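PDB 1FIU: type II restriction enzyme ngomi from Neisseria gonorrhoeae, which recognises the double-stranded DNA sequence 5'-GCCGGC-3' as a homotetramer and cleaves it after the first G, using two magnesium ions per subunit. Local coordinates for residues T38-L51 and F244-Y258. Residues are numbered along the deposited sequence; the frame is centred on the assembly and turned at random.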
loop_
_atom_site.group_PDB
_atom_site.type_symbol
_atom_site.label_atom_id
_atom_site.label_comp_id
_atom_site.label_asym_id
_atom_site.label_seq_id
_atom_site.Cartn_x
_atom_site.Cartn_y
_atom_site.Cartn_z
ATOM N N THR I 38 -22.466 11.229 27.442
ATOM C CA THR I 38 -23.794 11.842 27.335
ATOM C C THR I 38 -24.376 11.739 25.933
ATOM O O THR I 38 -25.532 11.342 25.754
ATOM C CB THR I 38 -23.754 13.355 27.728
ATOM O OG1 THR I 38 -23.309 13.487 29.086
ATOM C CG2 THR I 38 -25.136 13.998 27.600
ATOM N N ARG I 39 -23.589 12.111 24.926
ATOM C CA ARG I 39 -24.122 12.064 23.578
ATOM C C ARG I 39 -24.375 10.624 23.110
ATOM O O ARG I 39 -25.390 10.365 22.464
ATOM C CB ARG I 39 -23.203 12.836 22.618
ATOM C CG ARG I 39 -23.168 14.357 22.913
ATOM C CD ARG I 39 -22.394 15.123 21.850
ATOM N NE ARG I 39 -22.414 16.568 22.072
ATOM C CZ ARG I 39 -21.724 17.195 23.023
ATOM N NH1 ARG I 39 -20.947 16.507 23.856
ATOM N NH2 ARG I 39 -21.805 18.516 23.136
ATOM N N SER I 40 -23.473 9.694 23.427
ATOM C CA SER I 40 -23.698 8.297 23.032
ATOM C C SER I 40 -24.987 7.779 23.677
ATOM O O SER I 40 -25.840 7.183 23.015
ATOM C CB SER I 40 -22.522 7.412 23.462
ATOM O OG SER I 40 -22.708 6.051 23.053
ATOM N N PHE I 41 -25.110 8.015 24.983
ATOM C CA PHE I 41 -26.287 7.619 25.754
ATOM C C PHE I 41 -27.572 8.150 25.128
ATOM O O PHE I 41 -28.513 7.392 24.896
ATOM C CB PHE I 41 -26.155 8.168 27.189
ATOM C CG PHE I 41 -27.336 7.859 28.072
ATOM C CD1 PHE I 41 -27.292 6.785 28.955
ATOM C CD2 PHE I 41 -28.490 8.644 28.014
ATOM C CE1 PHE I 41 -28.386 6.491 29.777
ATOM C CE2 PHE I 41 -29.593 8.355 28.829
ATOM C CZ PHE I 41 -29.532 7.277 29.711
ATOM N N ASN I 42 -27.615 9.455 24.858
ATOM C CA ASN I 42 -28.810 10.060 24.275
ATOM C C ASN I 42 -29.102 9.675 22.833
ATOM O O ASN I 42 -30.271 9.520 22.449
ATOM C CB ASN I 42 -28.757 11.587 24.386
ATOM C CG ASN I 42 -28.833 12.052 25.817
ATOM O OD1 ASN I 42 -29.599 11.500 26.606
ATOM N ND2 ASN I 42 -28.048 13.064 26.164
ATOM N N ILE I 43 -28.057 9.538 22.023
ATOM C CA ILE I 43 -28.263 9.152 20.633
ATOM C C ILE I 43 -28.824 7.727 20.590
ATOM O O ILE I 43 -29.813 7.467 19.917
ATOM C CB ILE I 43 -26.941 9.227 19.805
ATOM C CG1 ILE I 43 -26.506 10.692 19.639
ATOM C CG2 ILE I 43 -27.159 8.618 18.415
ATOM C CD1 ILE I 43 -25.106 10.820 19.062
ATOM N N ALA I 44 -28.206 6.814 21.326
ATOM C CA ALA I 44 -28.662 5.425 21.342
ATOM C C ALA I 44 -30.109 5.284 21.833
ATOM O O ALA I 44 -30.880 4.468 21.324
ATOM C CB ALA I 44 -27.760 4.607 22.194
ATOM N N LYS I 45 -30.459 6.072 22.838
ATOM C CA LYS I 45 -31.809 6.047 23.387
ATOM C C LYS I 45 -32.810 6.534 22.344
ATOM O O LYS I 45 -33.886 5.942 22.179
ATOM C CB LYS I 45 -31.877 6.959 24.603
ATOM C CG LYS I 45 -33.127 6.788 25.421
ATOM C CD LYS I 45 -32.870 5.778 26.511
ATOM C CE LYS I 45 -33.830 5.974 27.667
ATOM N NZ LYS I 45 -33.421 5.134 28.815
ATOM N N GLY I 46 -32.459 7.627 21.666
ATOM C CA GLY I 46 -33.333 8.159 20.635
ATOM C C GLY I 46 -33.547 7.136 19.521
ATOM O O GLY I 46 -34.668 6.937 19.033
ATOM N N ILE I 47 -32.469 6.478 19.106
ATOM C CA ILE I 47 -32.595 5.491 18.042
ATOM C C ILE I 47 -33.487 4.323 18.473
ATOM O O ILE I 47 -34.390 3.914 17.733
ATOM C CB ILE I 47 -31.203 4.950 17.621
ATOM C CG1 ILE I 47 -30.432 6.032 16.870
ATOM C CG2 ILE I 47 -31.368 3.715 16.743
ATOM C CD1 ILE I 47 -28.997 5.607 16.486
ATOM N N ALA I 48 -33.254 3.809 19.682
ATOM C CA ALA I 48 -34.049 2.689 20.180
ATOM C C ALA I 48 -35.524 3.091 20.265
ATOM O O ALA I 48 -36.411 2.284 19.992
ATOM C CB ALA I 48 -33.534 2.241 21.539
ATOM N N ASP I 49 -35.802 4.342 20.628
ATOM C CA ASP I 49 -37.205 4.778 20.699
ATOM C C ASP I 49 -37.816 4.753 19.294
ATOM O O ASP I 49 -38.939 4.293 19.091
ATOM C CB ASP I 49 -37.319 6.198 21.274
ATOM C CG ASP I 49 -38.771 6.655 21.408
ATOM O OD1 ASP I 49 -39.508 6.065 22.235
ATOM O OD2 ASP I 49 -39.185 7.588 20.677
ATOM N N LEU I 50 -37.061 5.242 18.318
ATOM C CA LEU I 50 -37.536 5.256 16.951
ATOM C C LEU I 50 -37.705 3.844 16.396
ATOM O O LEU I 50 -38.418 3.638 15.411
ATOM C CB LEU I 50 -36.578 6.067 16.085
ATOM C CG LEU I 50 -36.694 7.573 16.343
ATOM C CD1 LEU I 50 -35.668 8.291 15.481
ATOM C CD2 LEU I 50 -38.117 8.060 16.029
ATOM N N LEU I 51 -37.064 2.874 17.045
ATOM C CA LEU I 51 -37.157 1.474 16.631
ATOM C C LEU I 51 -38.221 0.734 17.443
ATOM O O LEU I 51 -38.434 -0.469 17.268
ATOM C CB LEU I 51 -35.797 0.801 16.806
ATOM C CG LEU I 51 -34.894 0.778 15.564
ATOM C CD1 LEU I 51 -34.628 2.174 15.048
ATOM C CD2 LEU I 51 -33.592 0.087 15.915
ATOM N N PHE I 244 -26.619 0.396 10.914
ATOM C CA PHE I 244 -27.805 -0.416 11.149
ATOM C C PHE I 244 -29.118 0.359 11.231
ATOM O O PHE I 244 -30.192 -0.225 11.064
ATOM C CB PHE I 244 -27.629 -1.285 12.414
ATOM C CG PHE I 244 -28.172 -0.664 13.683
ATOM C CD1 PHE I 244 -29.163 -1.319 14.411
ATOM C CD2 PHE I 244 -27.664 0.550 14.175
ATOM C CE1 PHE I 244 -29.634 -0.788 15.618
ATOM C CE2 PHE I 244 -28.139 1.084 15.386
ATOM C CZ PHE I 244 -29.118 0.412 16.098
ATOM N N ALA I 245 -29.034 1.670 11.450
ATOM C CA ALA I 245 -30.249 2.485 11.559
ATOM C C ALA I 245 -29.912 3.922 11.203
ATOM O O ALA I 245 -30.045 4.846 12.009
ATOM C CB ALA I 245 -30.792 2.395 12.995
ATOM N N LEU I 246 -29.514 4.124 9.961
ATOM C CA LEU I 246 -29.082 5.440 9.547
ATOM C C LEU I 246 -30.126 6.549 9.628
ATOM O O LEU I 246 -29.805 7.652 10.075
ATOM C CB LEU I 246 -28.522 5.383 8.118
ATOM C CG LEU I 246 -27.711 6.639 7.753
ATOM C CD1 LEU I 246 -26.284 6.536 8.290
ATOM C CD2 LEU I 246 -27.684 6.812 6.260
ATOM N N TYR I 247 -31.344 6.254 9.177
ATOM C CA TYR I 247 -32.424 7.240 9.174
ATOM C C TYR I 247 -32.724 7.718 10.587
ATOM O O TYR I 247 -32.926 8.919 10.814
ATOM C CB TYR I 247 -33.684 6.634 8.560
ATOM C CG TYR I 247 -33.452 5.992 7.198
ATOM C CD1 TYR I 247 -34.211 4.889 6.797
ATOM C CD2 TYR I 247 -32.452 6.463 6.344
ATOM C CE1 TYR I 247 -33.973 4.257 5.579
ATOM C CE2 TYR I 247 -32.201 5.838 5.112
ATOM C CZ TYR I 247 -32.965 4.733 4.745
ATOM O OH TYR I 247 -32.708 4.072 3.563
ATOM N N GLU I 248 -32.749 6.780 11.523
ATOM C CA GLU I 248 -33.031 7.093 12.917
ATOM C C GLU I 248 -31.887 7.891 13.541
ATOM O O GLU I 248 -32.129 8.824 14.324
ATOM C CB GLU I 248 -33.298 5.808 13.694
ATOM C CG GLU I 248 -34.524 5.031 13.203
ATOM C CD GLU I 248 -34.303 4.237 11.908
ATOM O OE1 GLU I 248 -33.168 4.221 11.368
ATOM O OE2 GLU I 248 -35.286 3.620 11.437
ATOM N N LEU I 249 -30.642 7.539 13.198
ATOM C CA LEU I 249 -29.484 8.276 13.686
ATOM C C LEU I 249 -29.584 9.724 13.199
ATOM O O LEU I 249 -29.372 10.665 13.970
ATOM C CB LEU I 249 -28.177 7.667 13.149
ATOM C CG LEU I 249 -26.875 8.450 13.362
ATOM C CD1 LEU I 249 -26.626 8.792 14.837
ATOM C CD2 LEU I 249 -25.731 7.564 12.851
ATOM N N GLU I 250 -29.901 9.897 11.918
ATOM C CA GLU I 250 -30.016 11.239 11.343
ATOM C C GLU I 250 -31.119 12.032 12.041
ATOM O O GLU I 250 -30.930 13.213 12.356
ATOM C CB GLU I 250 -30.320 11.168 9.842
ATOM C CG GLU I 250 -30.368 12.528 9.158
ATOM C CD GLU I 250 -30.737 12.436 7.676
ATOM O OE1 GLU I 250 -31.503 11.526 7.287
ATOM O OE2 GLU I 250 -30.268 13.293 6.902
ATOM N N GLN I 251 -32.252 11.383 12.288
ATOM C CA GLN I 251 -33.384 12.063 12.944
ATOM C C GLN I 251 -33.028 12.503 14.365
ATOM O O GLN I 251 -33.374 13.628 14.789
ATOM C CB GLN I 251 -34.606 11.138 12.978
ATOM C CG GLN I 251 -35.928 11.833 13.352
ATOM C CD GLN I 251 -37.127 10.895 13.226
ATOM O OE1 GLN I 251 -37.276 10.187 12.224
ATOM N NE2 GLN I 251 -37.985 10.885 14.242
ATOM N N ILE I 252 -32.344 11.636 15.113
ATOM C CA ILE I 252 -31.997 12.005 16.486
ATOM C C ILE I 252 -30.986 13.134 16.522
ATOM O O ILE I 252 -31.129 14.071 17.316
ATOM C CB ILE I 252 -31.489 10.799 17.303
ATOM C CG1 ILE I 252 -32.614 9.763 17.392
ATOM C CG2 ILE I 252 -31.110 11.224 18.738
ATOM C CD1 ILE I 252 -33.933 10.344 17.961
ATOM N N LEU I 253 -29.969 13.071 15.659
ATOM C CA LEU I 253 -28.985 14.145 15.620
ATOM C C LEU I 253 -29.686 15.469 15.302
ATOM O O LEU I 253 -29.379 16.494 15.912
ATOM C CB LEU I 253 -27.921 13.870 14.557
ATOM C CG LEU I 253 -27.053 12.631 14.837
ATOM C CD1 LEU I 253 -26.172 12.356 13.620
ATOM C CD2 LEU I 253 -26.181 12.830 16.057
ATOM N N GLN I 254 -30.613 15.449 14.352
ATOM C CA GLN I 254 -31.331 16.672 13.986
ATOM C C GLN I 254 -32.190 17.164 15.135
ATOM O O GLN I 254 -32.190 18.361 15.449
ATOM C CB GLN I 254 -32.202 16.424 12.757
ATOM C CG GLN I 254 -31.399 16.242 11.464
ATOM C CD GLN I 254 -30.948 17.575 10.857
ATOM O OE1 GLN I 254 -31.019 18.630 11.502
ATOM N NE2 GLN I 254 -30.478 17.527 9.611
ATOM N N SER I 255 -32.918 16.250 15.766
ATOM C CA SER I 255 -33.801 16.605 16.882
ATOM C C SER I 255 -33.066 17.259 18.039
ATOM O O SER I 255 -33.523 18.285 18.561
ATOM C CB SER I 255 -34.530 15.361 17.394
ATOM O OG SER I 255 -35.495 14.951 16.448
ATOM N N LEU I 256 -31.953 16.657 18.457
ATOM C CA LEU I 256 -31.148 17.176 19.574
ATOM C C LEU I 256 -30.204 18.322 19.211
ATOM O O LEU I 256 -29.539 18.882 20.085
ATOM C CB LEU I 256 -30.329 16.048 20.208
ATOM C CG LEU I 256 -31.158 14.841 20.667
ATOM C CD1 LEU I 256 -30.260 13.818 21.342
ATOM C CD2 LEU I 256 -32.248 15.313 21.633
ATOM N N ASN I 257 -30.143 18.676 17.932
ATOM C CA ASN I 257 -29.263 19.744 17.476
ATOM C C ASN I 257 -27.806 19.543 17.916
ATOM O O ASN I 257 -27.171 20.465 18.436
ATOM C CB ASN I 257 -29.775 21.131 17.942
ATOM C CG ASN I 257 -31.087 21.536 17.271
ATOM O OD1 ASN I 257 -31.239 21.415 16.052
ATOM N ND2 ASN I 257 -32.038 22.033 18.062
ATOM N N TYR I 258 -27.275 18.332 17.716
ATOM C CA TYR I 258 -25.874 18.047 18.043
ATOM C C TYR I 258 -25.156 18.438 16.752
ATOM O O TYR I 258 -24.873 17.601 15.890
ATOM C CB TYR I 258 -25.650 16.556 18.318
ATOM C CG TYR I 258 -26.144 16.050 19.658
ATOM C CD1 TYR I 258 -26.059 14.693 19.969
ATOM C CD2 TYR I 258 -26.652 16.918 20.630
ATOM C CE1 TYR I 258 -26.455 14.201 21.201
ATOM C CE2 TYR I 258 -27.056 16.430 21.887
ATOM C CZ TYR I 258 -26.946 15.070 22.158
ATOM O OH TYR I 258 -27.285 14.558 23.390
HETATM O O HOH W 1 -37.557 2.624 12.634
#
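Where Ile47 meets Glu248 and Gly46 meets Ile252, helices 38-50 and 246-256 cross with their axes 8.8 Å apart and their directions 124° from parallel, a worked example of knob-into-hole packing. The knob is Ile252, which enters a hole formed by Ile43, Gly46, Ile47 and Leu50. Its CD1, folded back toward Gly46 by a chi2 of -55°, lies 3.5 Å from Gly46 CA, and CG1 also rests on that backbone; CG2 falls beside Ile43 CA. Leu50 CD1 closes one side of the hole.

Deeper in, Ile43 and Ile47 form a row against the second helix. Ile43 CG2 meets Leu249 CD1 at 3.6 Å while its CD1 reaches Leu253 CD2. Ile47 divides its branches too: CD1 rests on Leu249, and CG2 touches both Ala245 CB and Phe244 CZ. Beyond this row, helix 259-270 backs Leu253, and helix 4-18 backs Phe244.

At one end, Tyr258, just past the Schellman turn at Asn257, is held between Arg39 and Leu256. Arg39 CG packs over one ring face, a CH-pi contact 4.1 Å from the centroid, Leu256 CB lies against the opposite face, offset toward the rim, and Ile43 CG1 touches the edge. Its OH accepts a bent hydrogen bond (3.2 Å, 146°) from Asn42 ND2, tilted from the amide plane.

At the other end, Glu248 turns its aliphatic part to Leu50 and Leu51, CG lying 3.4 Å from Leu51 CD1. Its OE1 forms a salt bridge with Arg9, and a water donates to both OE2 and Leu50 O. The chemistry is thus an apolar centre with polar links at both ends: it joins helix 38-50 to the helix that follows strand 240-243 of the PDDEXK nuclease core, with Arg9 of helix 4-18 probably balancing the carboxylate's charge.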